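Putative transcriptional regulator (Clostridium difficile, PDB 3QI7) is of unknown function but, with its periplasmic-binding-protein-like fold, may bind a small ligand such as a sugar or act in transcriptional regulation. Local coordinates at residues I9-V17 / I315-K323. Numbering follows the deposited sequence.
Sequences IIDDFKVAV and IYLATEMVK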
loop_
_atom_site.group_PDB
_atom_site.type_symbol
_atom_site.label_atom_id
_atom_site.label_comp_id
_atom_site.label_asym_id
_atom_site.label_seq_id
_atom_site.Cartn_x
_atom_site.Cartn_y
_atom_site.Cartn_z
ATOM N N ILE A 9 -6.963 30.394 18.866
ATOM C CA ILE A 9 -7.042 28.986 19.368
ATOM C C ILE A 9 -7.952 28.114 18.480
ATOM O O ILE A 9 -9.181 28.206 18.556
ATOM C CB ILE A 9 -7.554 28.948 20.819
ATOM N N ILE A 10 -7.339 27.282 17.639
ATOM C CA ILE A 10 -8.063 26.290 16.822
ATOM C C ILE A 10 -8.964 25.404 17.714
ATOM O O ILE A 10 -8.503 24.875 18.720
ATOM C CB ILE A 10 -7.047 25.379 16.025
ATOM C CG1 ILE A 10 -6.297 26.177 14.947
ATOM C CG2 ILE A 10 -7.731 24.144 15.393
ATOM C CD1 ILE A 10 -7.203 26.843 13.905
ATOM N N ASP A 11 -10.236 25.255 17.337
ATOM C CA ASP A 11 -11.168 24.378 18.046
ATOM C C ASP A 11 -10.690 22.921 18.035
ATOM O O ASP A 11 -10.052 22.460 17.082
ATOM C CB ASP A 11 -12.564 24.402 17.400
ATOM C CG ASP A 11 -13.306 25.728 17.595
ATOM O OD1 ASP A 11 -13.006 26.483 18.546
ATOM O OD2 ASP A 11 -14.217 26.000 16.791
ATOM N N ASP A 12 -11.033 22.190 19.083
ATOM C CA ASP A 12 -10.822 20.752 19.081
ATOM C C ASP A 12 -11.563 20.160 17.878
ATOM O O ASP A 12 -12.629 20.654 17.493
ATOM C CB ASP A 12 -11.302 20.151 20.396
ATOM C CG ASP A 12 -10.487 20.638 21.598
ATOM O OD1 ASP A 12 -9.361 21.184 21.420
ATOM O OD2 ASP A 12 -10.985 20.461 22.730
ATOM N N PHE A 13 -10.989 19.144 17.246
ATOM C CA PHE A 13 -11.537 18.723 15.962
ATOM C C PHE A 13 -11.560 17.222 15.781
ATOM O O PHE A 13 -10.960 16.481 16.559
ATOM C CB PHE A 13 -10.797 19.433 14.814
ATOM C CG PHE A 13 -9.340 19.087 14.705
ATOM C CD1 PHE A 13 -8.388 19.734 15.494
ATOM C CD2 PHE A 13 -8.908 18.123 13.792
ATOM C CE1 PHE A 13 -7.037 19.442 15.381
ATOM C CE2 PHE A 13 -7.550 17.809 13.674
ATOM C CZ PHE A 13 -6.610 18.483 14.474
ATOM N N LYS A 14 -12.307 16.773 14.778
ATOM C CA LYS A 14 -12.303 15.350 14.388
ATOM C C LYS A 14 -11.709 15.175 12.978
ATOM O O LYS A 14 -11.922 16.013 12.078
ATOM C CB LYS A 14 -13.721 14.768 14.432
ATOM C CG LYS A 14 -14.411 14.807 15.801
ATOM C CD LYS A 14 -15.767 14.104 15.722
ATOM C CE LYS A 14 -16.524 14.122 17.059
ATOM N NZ LYS A 14 -17.990 14.162 16.803
ATOM N N VAL A 15 -10.922 14.122 12.822
ATOM C CA VAL A 15 -10.487 13.644 11.519
ATOM C C VAL A 15 -11.283 12.377 11.223
ATOM O O VAL A 15 -11.104 11.354 11.877
ATOM C CB VAL A 15 -8.977 13.349 11.497
ATOM C CG1 VAL A 15 -8.551 12.836 10.109
ATOM C CG2 VAL A 15 -8.173 14.629 11.854
ATOM N N ALA A 16 -12.192 12.457 10.267
ATOM C CA ALA A 16 -12.992 11.295 9.912
ATOM C C ALA A 16 -12.183 10.441 8.944
ATOM O O ALA A 16 -11.577 10.987 8.030
ATOM C CB ALA A 16 -14.335 11.724 9.283
ATOM N N VAL A 17 -12.183 9.123 9.156
ATOM C CA VAL A 17 -11.446 8.196 8.334
ATOM C C VAL A 17 -12.372 7.074 7.876
ATOM O O VAL A 17 -12.895 6.317 8.694
ATOM C CB VAL A 17 -10.214 7.592 9.082
ATOM C CG1 VAL A 17 -9.426 6.734 8.150
ATOM C CG2 VAL A 17 -9.325 8.721 9.648
ATOM N N ILE A 315 -3.699 10.540 7.752
ATOM C CA ILE A 315 -4.202 11.021 9.062
ATOM C C ILE A 315 -3.249 12.079 9.686
ATOM O O ILE A 315 -3.699 13.125 10.157
ATOM C CB ILE A 315 -4.447 9.842 10.029
ATOM C CG1 ILE A 315 -5.599 8.971 9.499
ATOM C CG2 ILE A 315 -4.759 10.350 11.457
ATOM C CD1 ILE A 315 -5.572 7.567 10.025
ATOM N N TYR A 316 -1.951 11.793 9.693
ATOM C CA TYR A 316 -0.949 12.710 10.251
ATOM C C TYR A 316 -0.935 14.028 9.499
ATOM O O TYR A 316 -0.795 15.093 10.106
ATOM C CB TYR A 316 0.465 12.099 10.211
ATOM C CG TYR A 316 0.776 11.056 11.277
ATOM C CD1 TYR A 316 0.430 11.239 12.607
ATOM C CD2 TYR A 316 1.443 9.911 10.948
ATOM C CE1 TYR A 316 0.739 10.266 13.589
ATOM C CE2 TYR A 316 1.745 8.947 11.895
ATOM C CZ TYR A 316 1.398 9.128 13.212
ATOM O OH TYR A 316 1.719 8.139 14.113
ATOM N N LEU A 317 -1.094 13.969 8.174
ATOM C CA LEU A 317 -1.107 15.165 7.337
ATOM C C LEU A 317 -2.343 16.001 7.627
ATOM O O LEU A 317 -2.250 17.231 7.787
ATOM C CB LEU A 317 -1.099 14.762 5.851
ATOM C CG LEU A 317 -0.438 15.627 4.792
ATOM C CD1 LEU A 317 0.909 16.230 5.236
ATOM C CD2 LEU A 317 -0.276 14.745 3.536
ATOM N N ALA A 318 -3.506 15.347 7.644
ATOM C CA ALA A 318 -4.757 16.045 7.950
ATOM C C ALA A 318 -4.638 16.777 9.292
ATOM O O ALA A 318 -4.941 17.957 9.397
ATOM C CB ALA A 318 -5.946 15.070 7.977
ATOM N N THR A 319 -4.194 16.074 10.325
ATOM C CA THR A 319 -4.005 16.685 11.661
ATOM C C THR A 319 -3.087 17.922 11.624
ATOM O O THR A 319 -3.399 18.983 12.199
ATOM C CB THR A 319 -3.463 15.631 12.647
ATOM O OG1 THR A 319 -4.410 14.560 12.721
ATOM C CG2 THR A 319 -3.232 16.233 14.052
ATOM N N GLU A 320 -1.961 17.794 10.934
ATOM C CA GLU A 320 -1.002 18.884 10.833
ATOM C C GLU A 320 -1.627 20.051 10.089
ATOM O O GLU A 320 -1.430 21.224 10.446
ATOM C CB GLU A 320 0.251 18.410 10.100
ATOM C CG GLU A 320 1.328 19.473 9.838
ATOM C CD GLU A 320 2.179 19.792 11.053
ATOM O OE1 GLU A 320 2.158 19.011 12.020
ATOM O OE2 GLU A 320 2.886 20.835 11.020
HETATM N N MSE A 321 -2.358 19.715 9.028
HETATM C CA MSE A 321 -2.978 20.742 8.189
HETATM C C MSE A 321 -4.023 21.525 8.977
HETATM O O MSE A 321 -4.110 22.752 8.839
HETATM C CB MSE A 321 -3.616 20.106 6.930
HETATM C CG MSE A 321 -2.600 19.669 5.887
HETATM SE SE MSE A 321 -3.449 18.635 4.427
HETATM C CE MSE A 321 -3.963 20.241 3.385
ATOM N N VAL A 322 -4.835 20.824 9.766
ATOM C CA VAL A 322 -5.856 21.489 10.577
ATOM C C VAL A 322 -5.180 22.318 11.687
ATOM O O VAL A 322 -5.487 23.482 11.840
ATOM C CB VAL A 322 -6.910 20.502 11.163
ATOM C CG1 VAL A 322 -7.899 21.263 12.051
ATOM C CG2 VAL A 322 -7.670 19.772 10.026
ATOM N N LYS A 323 -4.215 21.749 12.398
ATOM C CA LYS A 323 -3.525 22.508 13.454
ATOM C C LYS A 323 -2.807 23.746 12.931
ATOM O O LYS A 323 -2.805 24.783 13.601
ATOM C CB LYS A 323 -2.554 21.627 14.257
ATOM C CG LYS A 323 -3.248 20.802 15.307
ATOM C CD LYS A 323 -2.287 19.800 15.959
ATOM C CE LYS A 323 -2.902 19.197 17.203
ATOM N NZ LYS A 323 -2.037 18.126 17.751
#
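Val322 sets its CG1 methyl squarely over one face of the Phe13 ring, 3.5 Å from the ring centroid and only 4° off the ring normal, a CH-pi contact. Phe13 CG sits between the backbone N and the carbonyl carbon (chi1 64°), which sends the ring straight out from the strand toward the helix. Lys323 meets the same ring from the edge: its CG lies 4.0 Å from Phe13 CE1, and the extended chain carries NZ on to a hydrogen bond with Gln57.

Farther along, strand 13-17 runs roughly antiparallel to the helix, at 152°, and every second residue faces it. Val15 splits its two methyls, CG1 reaching Ala318 CB at 4.0 Å and CG2 lying beside Thr319 OG1, itself hydrogen-bonded to Tyr39 OH. Val17 CG2 packs 3.7 Å from Ile315 CG1, the two side chains crossing at about a right angle. This end is buried, with helix 26-42 closing in through Val32, which touches Val17, and through Met35 and Tyr39, which touch Ile315. The other end is looser: Ile10, exposed in the loop before the strand, brings CG1 no nearer than 4.0 Å to Lys323 O, and its CG2 stands 4.4 Å from Val322 CG1.

Helix 306-324 packs, as in periplasmic binding proteins, on the parallel part of a mixed sheet, where strand 13-19 lies between 57-63 and 88-94, although it comes almost 300 residues later. No hydrogen bond or salt bridge joins the segments, so shape and apolar burial hold them together, with Thr319 and Lys323 tying off their polar ends elsewhere.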